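Local coordinates for LYND (Lyngbya aestuarii, PDB 4V1T), which probably catalyses the ATP-dependent cyclodehydration of cysteine residues in cyanobactin precursor peptides to thiazolines, at residues Asn154-Asp159 with Trp180-Pro185; Asp160-Glu165 with Cys206-Leu211; Leu192-Val197 with Gly288-Leu293. One frame throughout, in Å; residues are numbered along the deposited sequence.

Contact 1 (Asn154-Asp159 with Trp180-Pro185)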
ATOM      1  N   ASN B 154       6.852 -24.810  23.277  1.00 41.51           N
ATOM      2  CA  ASN B 154       7.900 -25.611  22.646  1.00 46.04           C
ATOM      3  C   ASN B 154       8.388 -24.882  21.402  1.00 42.31           C
ATOM      4  O   ASN B 154       7.599 -24.565  20.517  1.00 41.81           O
ATOM      5  CB  ASN B 154       7.382 -27.008  22.293  1.00 44.08           C
ATOM      6  CG  ASN B 154       8.460 -27.907  21.707  1.00 56.78           C
ATOM      7  OD1 ASN B 154       9.627 -27.849  22.098  1.00 50.21           O
ATOM      8  ND2 ASN B 154       8.071 -28.740  20.755  1.00 53.33           N
ATOM      9  N   VAL B 155       9.683 -24.598  21.345  1.00 43.51           N
ATOM     10  CA  VAL B 155      10.272 -23.922  20.200  1.00 39.20           C
ATOM     11  C   VAL B 155      10.956 -24.929  19.281  1.00 41.81           C
ATOM     12  O   VAL B 155      11.856 -25.655  19.704  1.00 42.51           O
ATOM     13  CB  VAL B 155      11.289 -22.869  20.645  1.00 38.30           C
ATOM     14  CG1 VAL B 155      11.800 -22.085  19.460  1.00 36.45           C
ATOM     15  CG2 VAL B 155      10.662 -21.930  21.656  1.00 43.35           C
ATOM     16  N   VAL B 156      10.528 -24.958  18.019  1.00 41.01           N
ATOM     17  CA  VAL B 156      11.055 -25.902  17.045  1.00 45.77           C
ATOM     18  C   VAL B 156      11.917 -25.181  16.011  1.00 41.89           C
ATOM     19  O   VAL B 156      11.427 -24.324  15.282  1.00 44.28           O
ATOM     20  CB  VAL B 156       9.919 -26.661  16.331  1.00 41.93           C
ATOM     21  CG1 VAL B 156      10.490 -27.687  15.352  1.00 47.13           C
ATOM     22  CG2 VAL B 156       9.028 -27.352  17.343  1.00 43.01           C
ATOM     23  N   LEU B 157      13.201 -25.537  15.959  1.00 45.51           N
ATOM     24  CA  LEU B 157      14.123 -24.950  14.993  1.00 45.20           C
ATOM     25  C   LEU B 157      14.245 -25.887  13.797  1.00 52.23           C
ATOM     26  O   LEU B 157      14.603 -27.051  13.963  1.00 48.00           O
ATOM     27  CB  LEU B 157      15.504 -24.717  15.602  1.00 58.85           C
ATOM     28  CG  LEU B 157      15.598 -24.306  17.067  1.00 56.49           C
ATOM     29  CD1 LEU B 157      17.038 -23.960  17.399  1.00 52.19           C
ATOM     30  CD2 LEU B 157      14.705 -23.129  17.386  1.00 69.54           C
ATOM     31  N   THR B 158      13.942 -25.379  12.604  1.00 42.77           N
ATOM     32  CA  THR B 158      13.971 -26.187  11.395  1.00 49.99           C
ATOM     33  C   THR B 158      14.831 -25.514  10.347  1.00 52.09           C
ATOM     34  O   THR B 158      15.138 -24.326  10.466  1.00 50.73           O
ATOM     35  CB  THR B 158      12.558 -26.418  10.821  1.00 50.70           C
ATOM     36  OG1 THR B 158      12.620 -27.390   9.764  1.00 48.36           O
ATOM     37  CG2 THR B 158      11.951 -25.111  10.295  1.00 45.13           C
ATOM     38  N   ASP B 159      15.229 -26.289   9.336  1.00 42.27           N
ATOM     39  CA  ASP B 159      15.912 -25.748   8.159  1.00 48.13           C
ATOM     40  C   ASP B 159      14.914 -25.562   7.020  1.00 50.76           C
ATOM     41  O   ASP B 159      15.208 -24.893   6.031  1.00 48.11           O
ATOM     42  CB  ASP B 159      17.065 -26.665   7.721  1.00 61.43           C
ATOM     43  CG  ASP B 159      16.619 -28.099   7.460  1.00 65.61           C
ATOM     44  OD1 ASP B 159      15.593 -28.529   8.017  1.00 71.59           O
ATOM     45  OD2 ASP B 159      17.300 -28.804   6.693  1.00 77.54           O
ATOM     46  N   TRP B 180       3.283 -24.233  20.437  1.00 40.00           N
ATOM     47  CA  TRP B 180       4.658 -24.316  19.983  1.00 39.20           C
ATOM     48  C   TRP B 180       4.974 -23.268  18.927  1.00 43.34           C
ATOM     49  O   TRP B 180       4.071 -22.730  18.284  1.00 34.65           O
ATOM     50  CB  TRP B 180       4.965 -25.717  19.451  1.00 40.01           C
ATOM     51  CG  TRP B 180       4.048 -26.202  18.356  1.00 45.87           C
ATOM     52  CD1 TRP B 180       2.709 -26.447  18.459  1.00 43.80           C
ATOM     53  CD2 TRP B 180       4.414 -26.542  17.006  1.00 42.60           C
ATOM     54  NE1 TRP B 180       2.215 -26.895  17.254  1.00 40.62           N
ATOM     55  CE2 TRP B 180       3.241 -26.966  16.350  1.00 43.34           C
ATOM     56  CE3 TRP B 180       5.617 -26.520  16.289  1.00 47.35           C
ATOM     57  CZ2 TRP B 180       3.234 -27.360  15.013  1.00 52.21           C
ATOM     58  CZ3 TRP B 180       5.608 -26.912  14.957  1.00 48.57           C
ATOM     59  CH2 TRP B 180       4.425 -27.328  14.336  1.00 50.91           C
ATOM     60  N   LEU B 181       6.270 -22.992  18.767  1.00 41.42           N
ATOM     61  CA  LEU B 181       6.768 -21.985  17.839  1.00 49.42           C
ATOM     62  C   LEU B 181       7.703 -22.610  16.803  1.00 52.68           C
ATOM     63  O   LEU B 181       8.503 -23.488  17.125  1.00 39.00           O
ATOM     64  CB  LEU B 181       7.508 -20.882  18.602  1.00 50.18           C
ATOM     65  CG  LEU B 181       8.396 -19.935  17.782  1.00 40.84           C
ATOM     66  CD1 LEU B 181       7.566 -19.075  16.859  1.00 41.93           C
ATOM     67  CD2 LEU B 181       9.229 -19.054  18.692  1.00 40.92           C
ATOM     68  N   LEU B 182       7.595 -22.152  15.559  1.00 37.63           N
ATOM     69  CA  LEU B 182       8.494 -22.579  14.503  1.00 45.24           C
ATOM     70  C   LEU B 182       9.445 -21.449  14.158  1.00 49.83           C
ATOM     71  O   LEU B 182       9.062 -20.284  14.137  1.00 40.82           O
ATOM     72  CB  LEU B 182       7.723 -23.002  13.253  1.00 43.26           C
ATOM     73  CG  LEU B 182       7.730 -24.471  12.840  1.00 55.94           C
ATOM     74  CD1 LEU B 182       7.019 -24.609  11.501  1.00 65.77           C
ATOM     75  CD2 LEU B 182       9.130 -25.056  12.766  1.00 65.02           C
ATOM     76  N   VAL B 183      10.690 -21.807  13.888  1.00 45.64           N
ATOM     77  CA  VAL B 183      11.679 -20.841  13.448  1.00 45.93           C
ATOM     78  C   VAL B 183      12.715 -21.512  12.553  1.00 45.16           C
ATOM     79  O   VAL B 183      13.027 -22.692  12.713  1.00 44.17           O
ATOM     80  CB  VAL B 183      12.387 -20.168  14.640  1.00 38.12           C
ATOM     81  CG1 VAL B 183      13.170 -21.170  15.436  1.00 46.60           C
ATOM     82  CG2 VAL B 183      13.301 -19.054  14.164  1.00 43.01           C
ATOM     83  N   LYS B 184      13.227 -20.739  11.603  1.00 41.82           N
ATOM     84  CA  LYS B 184      14.257 -21.183  10.681  1.00 42.65           C
ATOM     85  C   LYS B 184      15.311 -20.088  10.625  1.00 40.48           C
ATOM     86  O   LYS B 184      15.171 -19.141   9.872  1.00 40.56           O
ATOM     87  CB  LYS B 184      13.660 -21.456   9.297  1.00 41.31           C
ATOM     88  CG  LYS B 184      14.661 -21.695   8.152  1.00 42.13           C
ATOM     89  CD  LYS B 184      13.920 -21.718   6.812  1.00 59.90           C
ATOM     90  CE  LYS B 184      14.827 -21.477   5.626  1.00 74.44           C
ATOM     91  NZ  LYS B 184      15.454 -20.131   5.666  1.00 75.39           N
ATOM     92  N   PRO B 185      16.354 -20.205  11.454  1.00 41.32           N
ATOM     93  CA  PRO B 185      17.353 -19.149  11.556  1.00 49.86           C
ATOM     94  C   PRO B 185      18.516 -19.342  10.589  1.00 42.35           C
ATOM     95  O   PRO B 185      19.397 -18.501  10.526  1.00 49.64           O
ATOM     96  CB  PRO B 185      17.822 -19.282  13.000  1.00 49.01           C
ATOM     97  CG  PRO B 185      17.769 -20.767  13.249  1.00 38.86           C
ATOM     98  CD  PRO B 185      16.585 -21.269  12.451  1.00 39.96           C
TER
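N154 opens the pairing with W180 and L181. Its carbonyl O accepts the backbone N of L181 at 2.7 Å, and its CB lies 3.9 Å from CB of W180. The two strands run parallel, with an angle of 20° between them. V155 turns to the other face of the sheet. There its CG1 lies beside CD2 of L181 (4.0 Å), and the two run together toward I264 of helix 250-275. V156 uses both backbone polar groups: its N donates to L181 O, and its O accepts from V183 N. With CG1 anti to the backbone N (chi1 -178°), CG1 is set toward L182 and CG2 toward W180. CG2 meets CE3 of W180 obliquely at 3.7 Å, and CG1 meets CD2 of L182 at 3.9 Å. V156, W180 and L182 all rest on helix 165-176, the helix of the beta-alpha-beta unit 154-157, 165-176 and 180-184. Helices on both faces of the sheet are consistent with the E1-like domain known from cyclodehydratases of this kind. L157 stands beside V183, on the face shared with V155. T158 continues the ladder past the strand end, its N donating to V183 O at 2.8 Å. T158 CG2 touches CD2 of L182 at 3.8 Å, the two side chains meeting at a slant, while its OG1 bonds to D160 O. At D159 the carbonyl O lies 3.5 Å from CE of K184. The bend at the end of that lysine chain (chi4 -63°) takes NZ to the carbonyls of V186 and V189 and to a salt bridge with E28 of the second subunit.

Contact 2 (Asp160-Glu165 with Cys206-Leu211). With ZN (zinc ion), chain K.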
ATOM      1  N   ASP B 160      13.732 -26.155   7.167  1.00 51.02           N
ATOM      2  CA  ASP B 160      12.670 -25.999   6.181  1.00 56.64           C
ATOM      3  C   ASP B 160      11.324 -26.197   6.853  1.00 49.83           C
ATOM      4  O   ASP B 160      11.189 -27.059   7.726  1.00 51.15           O
ATOM      5  CB  ASP B 160      12.854 -26.991   5.024  1.00 59.47           C
ATOM      6  CG  ASP B 160      12.049 -26.609   3.800  1.00 62.57           C
ATOM      7  OD1 ASP B 160      12.563 -25.838   2.962  1.00 70.28           O
ATOM      8  OD2 ASP B 160      10.901 -27.081   3.677  1.00 52.98           O
ATOM      9  N   TYR B 161      10.331 -25.414   6.437  1.00 49.24           N
ATOM     10  CA  TYR B 161       9.004 -25.474   7.050  1.00 49.39           C
ATOM     11  C   TYR B 161       8.142 -26.639   6.551  1.00 47.77           C
ATOM     12  O   TYR B 161       7.036 -26.835   7.040  1.00 43.76           O
ATOM     13  CB  TYR B 161       8.269 -24.158   6.840  1.00 46.58           C
ATOM     14  CG  TYR B 161       8.544 -23.135   7.931  1.00 47.18           C
ATOM     15  CD1 TYR B 161       9.824 -22.940   8.429  1.00 36.69           C
ATOM     16  CD2 TYR B 161       7.519 -22.364   8.459  1.00 34.71           C
ATOM     17  CE1 TYR B 161      10.073 -22.002   9.425  1.00 42.49           C
ATOM     18  CE2 TYR B 161       7.754 -21.434   9.455  1.00 40.99           C
ATOM     19  CZ  TYR B 161       9.030 -21.255   9.932  1.00 45.32           C
ATOM     20  OH  TYR B 161       9.261 -20.322  10.914  1.00 39.19           O
ATOM     21  N   LEU B 162       8.650 -27.408   5.594  1.00 48.50           N
ATOM     22  CA  LEU B 162       7.945 -28.595   5.107  1.00 57.71           C
ATOM     23  C   LEU B 162       8.668 -29.879   5.501  1.00 60.82           C
ATOM     24  O   LEU B 162       8.436 -30.936   4.915  1.00 65.26           O
ATOM     25  CB  LEU B 162       7.769 -28.535   3.580  1.00 64.56           C
ATOM     26  CG  LEU B 162       6.732 -27.536   3.044  1.00 61.64           C
ATOM     27  CD1 LEU B 162       6.714 -27.583   1.521  1.00 58.36           C
ATOM     28  CD2 LEU B 162       5.342 -27.828   3.595  1.00 67.15           C
ATOM     29  N   GLN B 163       9.526 -29.797   6.511  1.00 69.91           N
ATOM     30  CA  GLN B 163      10.161 -30.995   7.054  1.00 60.38           C
ATOM     31  C   GLN B 163       9.093 -31.969   7.542  1.00 54.84           C
ATOM     32  O   GLN B 163       8.280 -31.612   8.390  1.00 54.95           O
ATOM     33  CB  GLN B 163      11.101 -30.644   8.208  1.00 51.24           C
ATOM     34  CG  GLN B 163      12.465 -30.128   7.772  1.00 53.04           C
ATOM     35  CD  GLN B 163      13.377 -31.242   7.275  1.00 66.77           C
ATOM     36  OE1 GLN B 163      12.939 -32.366   7.068  1.00 61.34           O
ATOM     37  NE2 GLN B 163      14.656 -30.930   7.093  1.00 64.48           N
ATOM     38  N   PRO B 164       9.091 -33.210   7.015  1.00 52.64           N
ATOM     39  CA  PRO B 164       8.011 -34.151   7.349  1.00 58.11           C
ATOM     40  C   PRO B 164       7.854 -34.456   8.845  1.00 61.42           C
ATOM     41  O   PRO B 164       6.769 -34.841   9.260  1.00 68.50           O
ATOM     42  CB  PRO B 164       8.386 -35.429   6.565  1.00 61.13           C
ATOM     43  CG  PRO B 164       9.786 -35.245   6.127  1.00 56.12           C
ATOM     44  CD  PRO B 164       9.995 -33.764   5.996  1.00 52.25           C
ATOM     45  N   GLU B 165       8.906 -34.277   9.635  1.00 51.77           N
ATOM     46  CA  GLU B 165       8.816 -34.509  11.069  1.00 66.93           C
ATOM     47  C   GLU B 165       7.886 -33.497  11.759  1.00 67.35           C
ATOM     48  O   GLU B 165       7.351 -33.769  12.829  1.00 59.08           O
ATOM     49  CB  GLU B 165      10.195 -34.442  11.716  1.00 76.19           C
ATOM     50  CG  GLU B 165      10.134 -34.576  13.234  1.00 81.35           C
ATOM     51  CD  GLU B 165      11.487 -34.743  13.884  1.00 81.07           C
ATOM     52  OE1 GLU B 165      12.478 -35.019  13.172  1.00 78.83           O
ATOM     53  OE2 GLU B 165      11.541 -34.598  15.128  1.00 69.07           O
ATOM     54  N   CYS B 206      -2.400 -26.598   8.181  1.00 43.90           N
ATOM     55  CA  CYS B 206      -2.995 -25.405   7.563  1.00 50.98           C
ATOM     56  C   CYS B 206      -1.948 -24.643   6.748  1.00 41.23           C
ATOM     57  O   CYS B 206      -2.208 -24.192   5.636  1.00 47.98           O
ATOM     58  CB  CYS B 206      -3.592 -24.459   8.617  1.00 50.81           C
ATOM     59  SG  CYS B 206      -5.039 -25.067   9.506  1.00 48.48           S
ATOM     60  N   LEU B 207      -0.768 -24.496   7.339  1.00 38.25           N
ATOM     61  CA  LEU B 207       0.350 -23.810   6.702  1.00 40.31           C
ATOM     62  C   LEU B 207       0.924 -24.653   5.555  1.00 41.89           C
ATOM     63  O   LEU B 207       1.154 -24.157   4.445  1.00 41.94           O
ATOM     64  CB  LEU B 207       1.429 -23.510   7.746  1.00 44.48           C
ATOM     65  CG  LEU B 207       2.767 -22.967   7.260  1.00 44.15           C
ATOM     66  CD1 LEU B 207       2.609 -21.582   6.666  1.00 45.38           C
ATOM     67  CD2 LEU B 207       3.769 -22.943   8.393  1.00 41.49           C
ATOM     68  N   ALA B 208       1.140 -25.934   5.815  1.00 44.02           N
ATOM     69  CA  ALA B 208       1.738 -26.818   4.825  1.00 50.81           C
ATOM     70  C   ALA B 208       0.946 -26.802   3.515  1.00 53.30           C
ATOM     71  O   ALA B 208       1.524 -26.804   2.434  1.00 55.54           O
ATOM     72  CB  ALA B 208       1.834 -28.226   5.375  1.00 53.84           C
ATOM     73  N   HIS B 209      -0.377 -26.766   3.625  1.00 43.15           N
ATOM     74  CA  HIS B 209      -1.256 -26.776   2.461  1.00 44.21           C
ATOM     75  C   HIS B 209      -1.001 -25.552   1.573  1.00 44.27           C
ATOM     76  O   HIS B 209      -1.129 -25.620   0.364  1.00 48.17           O
ATOM     77  CB  HIS B 209      -2.718 -26.818   2.907  1.00 44.84           C
ATOM     78  CG  HIS B 209      -3.689 -27.077   1.800  1.00 49.02           C
ATOM     79  ND1 HIS B 209      -4.321 -26.067   1.108  1.00 56.16           N
ATOM     80  CD2 HIS B 209      -4.158 -28.240   1.279  1.00 56.96           C
ATOM     81  CE1 HIS B 209      -5.129 -26.594   0.203  1.00 57.75           C
ATOM     82  NE2 HIS B 209      -5.048 -27.912   0.287  1.00 57.90           N
ATOM     83  N   ARG B 210      -0.646 -24.429   2.181  1.00 49.60           N
ATOM     84  CA  ARG B 210      -0.306 -23.238   1.413  1.00 46.77           C
ATOM     85  C   ARG B 210       1.128 -23.327   0.884  1.00 48.33           C
ATOM     86  O   ARG B 210       1.396 -22.985  -0.268  1.00 54.82           O
ATOM     87  CB  ARG B 210      -0.473 -21.978   2.275  1.00 52.55           C
ATOM     88  CG  ARG B 210      -1.899 -21.690   2.739  1.00 47.94           C
ATOM     89  CD  ARG B 210      -2.786 -21.258   1.580  1.00 65.26           C
ATOM     90  NE  ARG B 210      -4.192 -21.209   1.969  1.00 70.25           N
ATOM     91  CZ  ARG B 210      -4.816 -20.130   2.430  1.00 59.64           C
ATOM     92  NH1 ARG B 210      -4.176 -18.979   2.572  1.00 75.43           N
ATOM     93  NH2 ARG B 210      -6.097 -20.209   2.760  1.00 65.15           N
ATOM     94  N   LEU B 211       2.042 -23.779   1.733  1.00 50.14           N
ATOM     95  CA  LEU B 211       3.458 -23.876   1.371  1.00 54.94           C
ATOM     96  C   LEU B 211       3.698 -24.782   0.174  1.00 51.98           C
ATOM     97  O   LEU B 211       4.361 -24.376  -0.779  1.00 50.97           O
ATOM     98  CB  LEU B 211       4.284 -24.392   2.553  1.00 55.28           C
ATOM     99  CG  LEU B 211       4.562 -23.430   3.697  1.00 62.82           C
ATOM    100  CD1 LEU B 211       5.334 -24.125   4.812  1.00 70.81           C
ATOM    101  CD2 LEU B 211       5.326 -22.209   3.212  1.00 74.78           C
TER
HETATM  102 ZN    ZN K 776      -5.183 -27.266  10.388  1.00138.08          ZN
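L162 and A208 mark the nearest backbones, with 6.5 Å between their CA atoms, where a type I turn from D160 to Q163 meets a helix. L162 reaches across with CG anti to its own carbonyl carbon (chi1 -73°). Its CD2 lies 3.7 Å from CB of L211 and 4.0 Å from CB of A208. L162 and L211 overlap head to tail, their side chains running in opposing directions. CD1 of L211 extends on to CB of Y161 at 3.6 Å. L207 comes to the rim of the Y161 ring, roughly level with it, its CD2 3.8 Å from CD2 of Y161. The hydroxyl of Y161 hydrogen-bonds to G193 O, which fixes the far end of the ring. D160 shapes the turn. Its OD2 accepts the backbone N of L162 at 3.0 Å, an Asx turn, with the donor on the anti side and 31° out of the carboxylate plane. R215 forms a salt bridge to the same oxygen. One residue before L207, C206 turns elsewhere and binds zinc through SG at 2.4 Å, together with C203, C311 and C314. Four thiolate ligands are consistent with a structural site, and the metal holds the start of this helix to the later cysteine pair. Across the contact itself the chemistry is all carbon. Its hold therefore rests on shape and burial, and the charged and metal-bound groups find their partners elsewhere.

Contact 3 (Leu192-Val197 with Gly288-Leu293)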
ATOM      1  N   LEU B 192      10.329 -16.745  10.927  1.00 41.53           N
ATOM      2  CA  LEU B 192      10.055 -16.640  12.348  1.00 42.17           C
ATOM      3  C   LEU B 192       8.544 -16.733  12.572  1.00 39.02           C
ATOM      4  O   LEU B 192       7.782 -15.920  12.077  1.00 40.10           O
ATOM      5  CB  LEU B 192      10.625 -15.325  12.886  1.00 45.20           C
ATOM      6  CG  LEU B 192      10.362 -14.980  14.345  1.00 57.73           C
ATOM      7  CD1 LEU B 192      10.940 -16.023  15.282  1.00 53.14           C
ATOM      8  CD2 LEU B 192      10.924 -13.604  14.669  1.00 71.01           C
ATOM      9  N   GLY B 193       8.123 -17.742  13.321  1.00 38.96           N
ATOM     10  CA  GLY B 193       6.714 -17.988  13.559  1.00 34.05           C
ATOM     11  C   GLY B 193       6.190 -19.036  12.593  1.00 33.18           C
ATOM     12  O   GLY B 193       6.923 -19.505  11.718  1.00 38.41           O
ATOM     13  N   PRO B 194       4.921 -19.411  12.744  1.00 36.27           N
ATOM     14  CA  PRO B 194       4.039 -18.857  13.766  1.00 41.97           C
ATOM     15  C   PRO B 194       4.170 -19.529  15.116  1.00 44.71           C
ATOM     16  O   PRO B 194       4.878 -20.533  15.258  1.00 39.68           O
ATOM     17  CB  PRO B 194       2.661 -19.133  13.189  1.00 38.21           C
ATOM     18  CG  PRO B 194       2.830 -20.447  12.520  1.00 41.72           C
ATOM     19  CD  PRO B 194       4.239 -20.456  11.959  1.00 42.45           C
ATOM     20  N   VAL B 195       3.494 -18.948  16.100  1.00 50.75           N
ATOM     21  CA  VAL B 195       3.130 -19.659  17.302  1.00 41.59           C
ATOM     22  C   VAL B 195       1.826 -20.384  16.995  1.00 42.11           C
ATOM     23  O   VAL B 195       0.817 -19.747  16.696  1.00 36.03           O
ATOM     24  CB  VAL B 195       2.936 -18.715  18.508  1.00 41.74           C
ATOM     25  CG1 VAL B 195       2.242 -19.433  19.664  1.00 47.70           C
ATOM     26  CG2 VAL B 195       4.275 -18.157  18.956  1.00 36.01           C
ATOM     27  N   PHE B 196       1.862 -21.712  17.064  1.00 37.33           N
ATOM     28  CA  PHE B 196       0.675 -22.537  16.901  1.00 37.59           C
ATOM     29  C   PHE B 196      -0.022 -22.714  18.245  1.00 40.58           C
ATOM     30  O   PHE B 196       0.568 -23.233  19.187  1.00 43.02           O
ATOM     31  CB  PHE B 196       1.041 -23.915  16.331  1.00 41.60           C
ATOM     32  CG  PHE B 196       1.700 -23.866  14.978  1.00 44.52           C
ATOM     33  CD1 PHE B 196       0.946 -23.701  13.834  1.00 43.87           C
ATOM     34  CD2 PHE B 196       3.074 -23.989  14.857  1.00 42.53           C
ATOM     35  CE1 PHE B 196       1.545 -23.669  12.594  1.00 39.28           C
ATOM     36  CE2 PHE B 196       3.684 -23.974  13.611  1.00 37.81           C
ATOM     37  CZ  PHE B 196       2.920 -23.808  12.480  1.00 41.31           C
ATOM     38  N   VAL B 197      -1.274 -22.285  18.316  1.00 48.06           N
ATOM     39  CA  VAL B 197      -2.117 -22.519  19.487  1.00 49.38           C
ATOM     40  C   VAL B 197      -3.271 -23.452  19.089  1.00 45.32           C
ATOM     41  O   VAL B 197      -4.223 -23.009  18.447  1.00 43.99           O
ATOM     42  CB  VAL B 197      -2.688 -21.203  20.060  1.00 37.21           C
ATOM     43  CG1 VAL B 197      -3.396 -21.478  21.379  1.00 44.62           C
ATOM     44  CG2 VAL B 197      -1.587 -20.178  20.275  1.00 34.33           C
ATOM     45  N   GLY B 288      -0.337 -17.146  14.726  1.00 41.63           N
ATOM     46  CA  GLY B 288      -0.994 -17.073  13.420  1.00 41.72           C
ATOM     47  C   GLY B 288      -0.300 -16.166  12.416  1.00 43.95           C
ATOM     48  O   GLY B 288      -0.925 -15.675  11.474  1.00 39.52           O
ATOM     49  N   LYS B 289       0.996 -15.944  12.622  1.00 37.69           N
ATOM     50  CA  LYS B 289       1.779 -15.027  11.796  1.00 42.88           C
ATOM     51  C   LYS B 289       3.141 -15.613  11.509  1.00 41.33           C
ATOM     52  O   LYS B 289       3.762 -16.194  12.389  1.00 47.63           O
ATOM     53  CB  LYS B 289       1.982 -13.686  12.506  1.00 48.40           C
ATOM     54  CG  LYS B 289       1.222 -12.519  11.913  1.00 66.00           C
ATOM     55  CD  LYS B 289       1.860 -11.190  12.305  1.00 70.74           C
ATOM     56  CE  LYS B 289       1.786 -10.928  13.806  1.00 75.82           C
ATOM     57  NZ  LYS B 289       2.791  -9.914  14.247  1.00 88.35           N
ATOM     58  N   ILE B 290       3.615 -15.432  10.282  1.00 39.07           N
ATOM     59  CA  ILE B 290       4.999 -15.749   9.952  1.00 35.15           C
ATOM     60  C   ILE B 290       5.711 -14.475   9.507  1.00 36.81           C
ATOM     61  O   ILE B 290       5.188 -13.689   8.720  1.00 38.80           O
ATOM     62  CB  ILE B 290       5.094 -16.806   8.855  1.00 45.19           C
ATOM     63  CG1 ILE B 290       4.436 -18.100   9.332  1.00 50.00           C
ATOM     64  CG2 ILE B 290       6.557 -17.066   8.502  1.00 50.47           C
ATOM     65  CD1 ILE B 290       4.288 -19.147   8.255  1.00 57.11           C
ATOM     66  N   ILE B 291       6.916 -14.288  10.018  1.00 37.59           N
ATOM     67  CA  ILE B 291       7.764 -13.174   9.625  1.00 40.55           C
ATOM     68  C   ILE B 291       8.927 -13.697   8.808  1.00 38.37           C
ATOM     69  O   ILE B 291       9.621 -14.610   9.242  1.00 35.66           O
ATOM     70  CB  ILE B 291       8.342 -12.448  10.849  1.00 45.61           C
ATOM     71  CG1 ILE B 291       7.208 -11.919  11.719  1.00 45.57           C
ATOM     72  CG2 ILE B 291       9.308 -11.341  10.427  1.00 45.58           C
ATOM     73  CD1 ILE B 291       6.402 -10.801  11.096  1.00 43.01           C
ATOM     74  N   THR B 292       9.133 -13.112   7.638  1.00 33.59           N
ATOM     75  CA  THR B 292      10.297 -13.432   6.822  1.00 50.62           C
ATOM     76  C   THR B 292      11.197 -12.211   6.774  1.00 46.63           C
ATOM     77  O   THR B 292      10.752 -11.117   6.439  1.00 35.38           O
ATOM     78  CB  THR B 292       9.928 -13.872   5.388  1.00 47.84           C
ATOM     79  OG1 THR B 292       9.149 -12.852   4.748  1.00 45.92           O
ATOM     80  CG2 THR B 292       9.137 -15.160   5.425  1.00 44.25           C
ATOM     81  N   LEU B 293      12.459 -12.406   7.141  1.00 39.59           N
ATOM     82  CA  LEU B 293      13.472 -11.372   7.044  1.00 38.99           C
ATOM     83  C   LEU B 293      14.541 -11.817   6.055  1.00 38.41           C
ATOM     84  O   LEU B 293      15.400 -12.641   6.375  1.00 43.42           O
ATOM     85  CB  LEU B 293      14.097 -11.085   8.407  1.00 39.26           C
ATOM     86  CG  LEU B 293      15.276 -10.106   8.431  1.00 44.99           C
ATOM     87  CD1 LEU B 293      14.859  -8.734   7.942  1.00 52.38           C
ATOM     88  CD2 LEU B 293      15.879 -10.018   9.827  1.00 42.59           C
TER
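L192 and I291 form the tight end of this antiparallel pairing. L192 N donates to I291 O and I291 N to L192 O, both at 2.8 Å; the second bond is nearly straight (172°). Next to them the P194 ring packs flank to flank with I290, CD of P194 3.5 Å from CG1 of I290. That branch of I290 is anti to its carbonyl carbon (chi1 -61°), which brings it against the proline ring. Cut back to an alanine, I290 would lose CG1 and CD1, which would probably leave the CD side of the P194 ring without its neighbour and open a gap beside it. P194 CG also lies over a face of the F196 ring, near the rim, on the same strand. G193 fits because a side chain would run into K289 O. Its phi of 97° also favours glycine. The peptide bond between G193 and P194 is cis, and P194 has no N-H to give K289 O. That oxygen instead takes a CA-H contact from P194, 3.0 Å from its CA. The other end is looser. There G288 N makes only a weak bond to V195 O, at 3.5 Å. The side chain of K289 sets off away from strand 192-196 and stays partly exposed, though it packs on L298 of the second subunit. Here the ladder of a mixed beta sheet is interrupted by a Gly-cis-Pro step, in its antiparallel half.

In the fold
Contacts 1 and 3 lie in one mixed sheet, their centres 9 Å apart. Strands 180-184 and 189-196 join them through backbone hydrogen bonds: F196 N to W180 O (2.7 Å) and G193 N to L182 O (2.8 Å). Contact 2 leans on both. OH of Y161 lies 2.6 Å from O of G193 and 3.2 Å from O of L182. CD1 of L207 touches CD1 of I290 at 3.4 Å. The zinc bound in contact 2 is about 10 Å from the W180 side chain and about 11 Å from that of P194. The W180 and F196 rings stack between contacts 1 and 3. The ADP pocket is formed by residues later in the chain, and none of the three contacts contributes to it.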